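PDB 3EUO: type III Pentaketide Synthase from Neurospora crassa, which probably acts as an acyltransferase of the chalcone and stilbene synthase family, building a pentaketide chain as a type III polyketide synthase. Local coordinates for residues A101-M106 with D131-V136; P166-V171 with I209-I214. All blocks are in the same frame, centred on the assembly; numbering follows the deposited sequence.

Interaction 1: residues A101-M106 with D131-V136; sequences AQITHM and DRLEKV
Leu133 reaches under the backbone of Ile103-Met106 with its forked end. Its CB carries CG anti to the backbone N (chi1 179°), and the two methyls then divide the work. CD1 lies 3.7 Å from the carbonyl O of Ile103 and equally close to the carbonyl carbon of His105, and its apolar neighbour is CG2 of Ile103, whose side chain runs alongside. CD2 turns to Met106, meeting CB at 4.0 Å and, a little farther off, the sulfur. Leucine suits the place because its branch can fill both sites, while Ala124 of helix 119-127 packs on it too. That helix is the crossover of a beta-alpha-beta unit in the thiolase-like fold, so strands 105-109 and 134-138 run parallel. Their backbones are joined by Met106 N to Glu134 O (2.9 Å) and Val136 N to Met106 O (2.9 Å), with a weak bond from Glu134 N to Thr104 O.

On the other side of the sheet from Met106 and Lys135, the His105 ring and Glu134 carboxylate stand side by side, their planes 28° apart. A water donates to Thr104 O and to Glu134 OE2 (2.7 Å), while OE1 bonds Asn155 and forms a salt bridge with Arg151, both of the second subunit. Thr104 OG1 lies in the plane of the histidine ring, 2.7 Å from ND1, in a hydrogen bond that holds the imidazole's rotation.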
loop_
_atom_site.group_PDB
_atom_site.type_symbol
_atom_site.label_atom_id
_atom_site.label_comp_id
_atom_site.label_asym_id
_atom_site.label_seq_id
_atom_site.Cartn_x
_atom_site.Cartn_y
_atom_site.Cartn_z
ATOM N N ALA A 101 -10.011 -19.595 -8.629
ATOM C CA ALA A 101 -11.148 -18.785 -9.086
ATOM C C ALA A 101 -12.058 -18.323 -7.944
ATOM O O ALA A 101 -12.875 -17.408 -8.114
ATOM C CB ALA A 101 -11.955 -19.539 -10.164
ATOM N N GLN A 102 -11.906 -18.945 -6.776
ATOM C CA GLN A 102 -12.739 -18.622 -5.622
ATOM C C GLN A 102 -12.241 -17.424 -4.817
ATOM O O GLN A 102 -12.976 -16.881 -3.999
ATOM C CB GLN A 102 -12.864 -19.830 -4.700
ATOM C CG GLN A 102 -13.736 -20.951 -5.239
ATOM C CD GLN A 102 -13.756 -22.131 -4.283
ATOM O OE1 GLN A 102 -12.811 -22.922 -4.233
ATOM N NE2 GLN A 102 -14.817 -22.231 -3.490
ATOM N N ILE A 103 -10.996 -17.020 -5.047
ATOM C CA ILE A 103 -10.408 -15.910 -4.291
ATOM C C ILE A 103 -10.922 -14.589 -4.867
ATOM O O ILE A 103 -10.758 -14.317 -6.061
ATOM C CB ILE A 103 -8.851 -15.966 -4.289
ATOM C CG1 ILE A 103 -8.347 -17.309 -3.741
ATOM C CG2 ILE A 103 -8.255 -14.792 -3.511
ATOM C CD1 ILE A 103 -8.767 -17.620 -2.301
ATOM N N THR A 104 -11.534 -13.780 -4.005
ATOM C CA THR A 104 -12.216 -12.557 -4.425
ATOM C C THR A 104 -11.389 -11.287 -4.219
ATOM O O THR A 104 -11.551 -10.313 -4.957
ATOM C CB THR A 104 -13.555 -12.376 -3.681
ATOM O OG1 THR A 104 -13.302 -12.298 -2.270
ATOM C CG2 THR A 104 -14.510 -13.537 -3.969
ATOM N N HIS A 105 -10.540 -11.293 -3.191
ATOM C CA HIS A 105 -9.681 -10.154 -2.880
ATOM C C HIS A 105 -8.328 -10.701 -2.443
ATOM O O HIS A 105 -8.218 -11.857 -2.014
ATOM C CB HIS A 105 -10.187 -9.337 -1.679
ATOM C CG HIS A 105 -11.603 -8.847 -1.764
ATOM N ND1 HIS A 105 -12.694 -9.691 -1.751
ATOM C CD2 HIS A 105 -12.103 -7.590 -1.736
ATOM C CE1 HIS A 105 -13.804 -8.973 -1.768
ATOM N NE2 HIS A 105 -13.474 -7.694 -1.748
ATOM N N MET A 106 -7.313 -9.847 -2.505
ATOM C CA MET A 106 -5.992 -10.137 -1.964
ATOM C C MET A 106 -5.569 -8.895 -1.183
ATOM O O MET A 106 -5.688 -7.782 -1.690
ATOM C CB MET A 106 -5.014 -10.432 -3.108
ATOM C CG MET A 106 -3.610 -10.862 -2.701
ATOM S SD MET A 106 -2.657 -11.319 -4.191
ATOM C CE MET A 106 -2.888 -13.075 -4.264
ATOM N N ASP A 131 -8.340 -12.600 -13.202
ATOM C CA ASP A 131 -7.945 -11.322 -13.802
ATOM C C ASP A 131 -8.770 -10.163 -13.237
ATOM O O ASP A 131 -8.432 -8.999 -13.456
ATOM C CB ASP A 131 -8.061 -11.372 -15.327
ATOM C CG ASP A 131 -9.496 -11.405 -15.801
ATOM O OD1 ASP A 131 -10.302 -12.137 -15.194
ATOM O OD2 ASP A 131 -9.818 -10.706 -16.792
ATOM N N ARG A 132 -9.835 -10.486 -12.502
ATOM C CA ARG A 132 -10.688 -9.474 -11.859
ATOM C C ARG A 132 -10.517 -9.401 -10.330
ATOM O O ARG A 132 -11.304 -8.745 -9.633
ATOM C CB ARG A 132 -12.160 -9.681 -12.233
ATOM C CG ARG A 132 -12.460 -9.463 -13.726
ATOM C CD ARG A 132 -13.776 -8.693 -13.944
ATOM N NE ARG A 132 -13.745 -7.363 -13.310
ATOM C CZ ARG A 132 -14.328 -7.058 -12.148
ATOM N NH1 ARG A 132 -15.031 -7.966 -11.471
ATOM N NH2 ARG A 132 -14.224 -5.835 -11.661
ATOM N N LEU A 133 -9.474 -10.062 -9.831
ATOM C CA LEU A 133 -9.119 -10.039 -8.416
ATOM C C LEU A 133 -8.957 -8.602 -7.934
ATOM O O LEU A 133 -8.322 -7.782 -8.604
ATOM C CB LEU A 133 -7.802 -10.789 -8.214
ATOM C CG LEU A 133 -7.207 -10.883 -6.809
ATOM C CD1 LEU A 133 -8.096 -11.764 -5.944
ATOM C CD2 LEU A 133 -5.820 -11.490 -6.929
ATOM N N GLU A 134 -9.546 -8.290 -6.784
ATOM C CA GLU A 134 -9.358 -6.970 -6.194
ATOM C C GLU A 134 -8.169 -7.023 -5.238
ATOM O O GLU A 134 -8.205 -7.752 -4.232
ATOM C CB GLU A 134 -10.626 -6.497 -5.474
ATOM C CG GLU A 134 -11.840 -6.300 -6.383
ATOM C CD GLU A 134 -13.002 -5.629 -5.681
ATOM O OE1 GLU A 134 -12.866 -4.451 -5.272
ATOM O OE2 GLU A 134 -14.057 -6.283 -5.531
ATOM N N LYS A 135 -7.117 -6.266 -5.554
ATOM C CA LYS A 135 -5.894 -6.301 -4.755
ATOM C C LYS A 135 -5.684 -5.013 -3.969
ATOM O O LYS A 135 -6.072 -3.921 -4.406
ATOM C CB LYS A 135 -4.650 -6.603 -5.606
ATOM C CG LYS A 135 -4.689 -7.903 -6.401
ATOM C CD LYS A 135 -3.382 -8.110 -7.144
ATOM C CE LYS A 135 -3.310 -7.158 -8.364
ATOM N NZ LYS A 135 -1.983 -7.243 -8.994
ATOM N N VAL A 136 -5.088 -5.182 -2.793
ATOM C CA VAL A 136 -4.621 -4.099 -1.944
ATOM C C VAL A 136 -3.206 -4.472 -1.514
ATOM O O VAL A 136 -3.002 -5.501 -0.842
ATOM C CB VAL A 136 -5.515 -3.941 -0.681
ATOM C CG1 VAL A 136 -4.839 -3.060 0.375
ATOM C CG2 VAL A 136 -6.883 -3.380 -1.052
HETATM O O HOH W 1 -13.877 -8.967 -5.715
#

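Interaction 2: residues P166-V171 with I209-I214; sequences PARILV and ILSNGI
Arg168 lays its guanidinium group across the end of an antiparallel strand pair, 168-171 against 209-211, within the mixed sheet of this thiolase-like fold. The side chain bends at CG (chi2 -72°), which swings the head back over the partner segment. NH1 and NH2 both grip the carbonyl O of Ile214, at 3.0 and 2.8 Å, and this oxygen lies close to the guanidinium plane. NH1 also donates to Ala167 O, again in that plane, although it stands well above the plane of this carbonyl. Ser211 OG sits over one face of the guanidinium instead; it accepts from Gly213 N in an ST turn and bonds Glu216, to which Arg168 NE makes a long, weak ion pair. Arginine fits here because one flat head can serve two carbonyls and still have a face to lay against a serine.

Asn212 turns its amide toward Ala167, with CG between its own backbone N and carbonyl carbon (chi1 74°). OD1 accepts from Ala167 N at 2.9 Å and from Ile214 N at 3.2 Å, the donors coming from opposite faces of the amide, and the second bond makes an Asx turn. The small Ala167 lets the amide lie close, its CB 3.6 Å from ND2. Gly213, with positive phi, accommodates the turn.

Farther along, Ile169 and Leu210 form a hydrogen-bonded pair. On the face shared with Arg168, the Leu170 and Ile209 side chains slant across each other with helix 70-96 packing on both, and their CD1 methyls meet at 3.9 Å.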
loop_
_atom_site.group_PDB
_atom_site.type_symbol
_atom_site.label_atom_id
_atom_site.label_comp_id
_atom_site.label_asym_id
_atom_site.label_seq_id
_atom_site.Cartn_x
_atom_site.Cartn_y
_atom_site.Cartn_z
ATOM N N PRO A 166 -20.199 -13.760 -1.611
ATOM C CA PRO A 166 -19.105 -14.500 -0.986
ATOM C C PRO A 166 -17.800 -13.717 -1.079
ATOM O O PRO A 166 -17.494 -13.118 -2.119
ATOM C CB PRO A 166 -19.006 -15.775 -1.839
ATOM C CG PRO A 166 -20.343 -15.908 -2.484
ATOM C CD PRO A 166 -20.760 -14.499 -2.760
ATOM N N ALA A 167 -17.059 -13.689 0.021
ATOM C CA ALA A 167 -15.717 -13.128 0.010
ATOM C C ALA A 167 -14.758 -14.163 0.554
ATOM O O ALA A 167 -14.998 -14.760 1.608
ATOM C CB ALA A 167 -15.651 -11.855 0.838
ATOM N N ARG A 168 -13.680 -14.381 -0.188
ATOM C CA ARG A 168 -12.578 -15.227 0.240
ATOM C C ARG A 168 -11.313 -14.439 -0.043
ATOM O O ARG A 168 -10.953 -14.229 -1.210
ATOM C CB ARG A 168 -12.561 -16.542 -0.548
ATOM C CG ARG A 168 -13.904 -17.292 -0.563
ATOM C CD ARG A 168 -14.249 -17.943 0.793
ATOM N NE ARG A 168 -15.472 -18.744 0.671
ATOM C CZ ARG A 168 -16.710 -18.284 0.860
ATOM N NH1 ARG A 168 -16.923 -17.020 1.205
ATOM N NH2 ARG A 168 -17.744 -19.099 0.694
ATOM N N ILE A 169 -10.640 -13.997 1.017
ATOM C CA ILE A 169 -9.531 -13.064 0.847
ATOM C C ILE A 169 -8.186 -13.685 1.201
ATOM O O ILE A 169 -7.991 -14.167 2.315
ATOM C CB ILE A 169 -9.753 -11.758 1.648
ATOM C CG1 ILE A 169 -11.121 -11.150 1.284
ATOM C CG2 ILE A 169 -8.579 -10.781 1.416
ATOM C CD1 ILE A 169 -11.342 -9.713 1.739
ATOM N N LEU A 170 -7.262 -13.668 0.240
ATOM C CA LEU A 170 -5.890 -14.064 0.506
ATOM C C LEU A 170 -5.198 -12.906 1.209
ATOM O O LEU A 170 -5.010 -11.841 0.609
ATOM C CB LEU A 170 -5.147 -14.428 -0.792
ATOM C CG LEU A 170 -3.656 -14.786 -0.661
ATOM C CD1 LEU A 170 -3.413 -15.911 0.353
ATOM C CD2 LEU A 170 -3.064 -15.165 -1.998
ATOM N N VAL A 171 -4.820 -13.125 2.466
ATOM C CA VAL A 171 -4.096 -12.123 3.259
ATOM C C VAL A 171 -2.638 -12.555 3.373
ATOM O O VAL A 171 -2.344 -13.609 3.932
ATOM C CB VAL A 171 -4.686 -11.951 4.672
ATOM C CG1 VAL A 171 -4.173 -10.647 5.306
ATOM C CG2 VAL A 171 -6.216 -11.958 4.635
ATOM N N ILE A 209 -6.318 -17.281 4.791
ATOM C CA ILE A 209 -7.540 -17.024 4.053
ATOM C C ILE A 209 -8.575 -16.521 5.043
ATOM O O ILE A 209 -8.842 -17.188 6.047
ATOM C CB ILE A 209 -8.087 -18.295 3.367
ATOM C CG1 ILE A 209 -7.035 -18.883 2.408
ATOM C CG2 ILE A 209 -9.418 -17.975 2.685
ATOM C CD1 ILE A 209 -6.596 -17.921 1.280
ATOM N N LEU A 210 -9.108 -15.328 4.787
ATOM C CA LEU A 210 -10.234 -14.813 5.570
ATOM C C LEU A 210 -11.494 -14.896 4.729
ATOM O O LEU A 210 -11.557 -14.325 3.632
ATOM C CB LEU A 210 -10.008 -13.369 6.026
ATOM C CG LEU A 210 -11.000 -12.833 7.072
ATOM C CD1 LEU A 210 -10.835 -13.545 8.430
ATOM C CD2 LEU A 210 -10.847 -11.327 7.247
ATOM N N SER A 211 -12.488 -15.611 5.247
ATOM C CA SER A 211 -13.772 -15.776 4.572
ATOM C C SER A 211 -14.871 -15.024 5.306
ATOM O O SER A 211 -14.827 -14.906 6.534
ATOM C CB SER A 211 -14.137 -17.266 4.511
ATOM O OG SER A 211 -15.431 -17.444 3.949
ATOM N N ASN A 212 -15.872 -14.545 4.563
ATOM C CA ASN A 212 -17.063 -13.946 5.175
ATOM C C ASN A 212 -18.225 -14.936 5.344
ATOM O O ASN A 212 -19.344 -14.537 5.672
ATOM C CB ASN A 212 -17.525 -12.703 4.401
ATOM C CG ASN A 212 -18.203 -13.047 3.084
ATOM O OD1 ASN A 212 -18.161 -14.194 2.628
ATOM N ND2 ASN A 212 -18.835 -12.046 2.461
ATOM N N GLY A 213 -17.959 -16.213 5.083
ATOM C CA GLY A 213 -18.942 -17.272 5.350
ATOM C C GLY A 213 -20.111 -17.375 4.374
ATOM O O GLY A 213 -20.854 -18.369 4.391
ATOM N N ILE A 214 -20.294 -16.356 3.536
ATOM C CA ILE A 214 -21.368 -16.391 2.539
ATOM C C ILE A 214 -20.971 -17.368 1.439
ATOM O O ILE A 214 -19.852 -17.319 0.921
ATOM C CB ILE A 214 -21.693 -14.989 1.963
ATOM C CG1 ILE A 214 -22.186 -14.060 3.074
ATOM C CG2 ILE A 214 -22.749 -15.078 0.842
ATOM C CD1 ILE A 214 -22.413 -12.639 2.623
#

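From the N terminus, the chain first passes through 101-106, and interaction 1 closes a loop of 24 residues that holds helix 119-127. Only after 131-136 does the second loop open: interaction 2 joins 166-171 to 209-214 across 37 residues, so the two contacts follow in series, neither nesting nor crossing. In space they adjoin, their centres about 10 Å apart, because strands 105-109 and 168-175 are neighbours in one sheet. Probable hydrogen bonds from Thr104 N to Arg168 O and from Leu170 N to His105 O stitch them together. The combined order is 134-138, 105-109, 168-175, 204-211, running from an outermost strand of this chain's sheet inward.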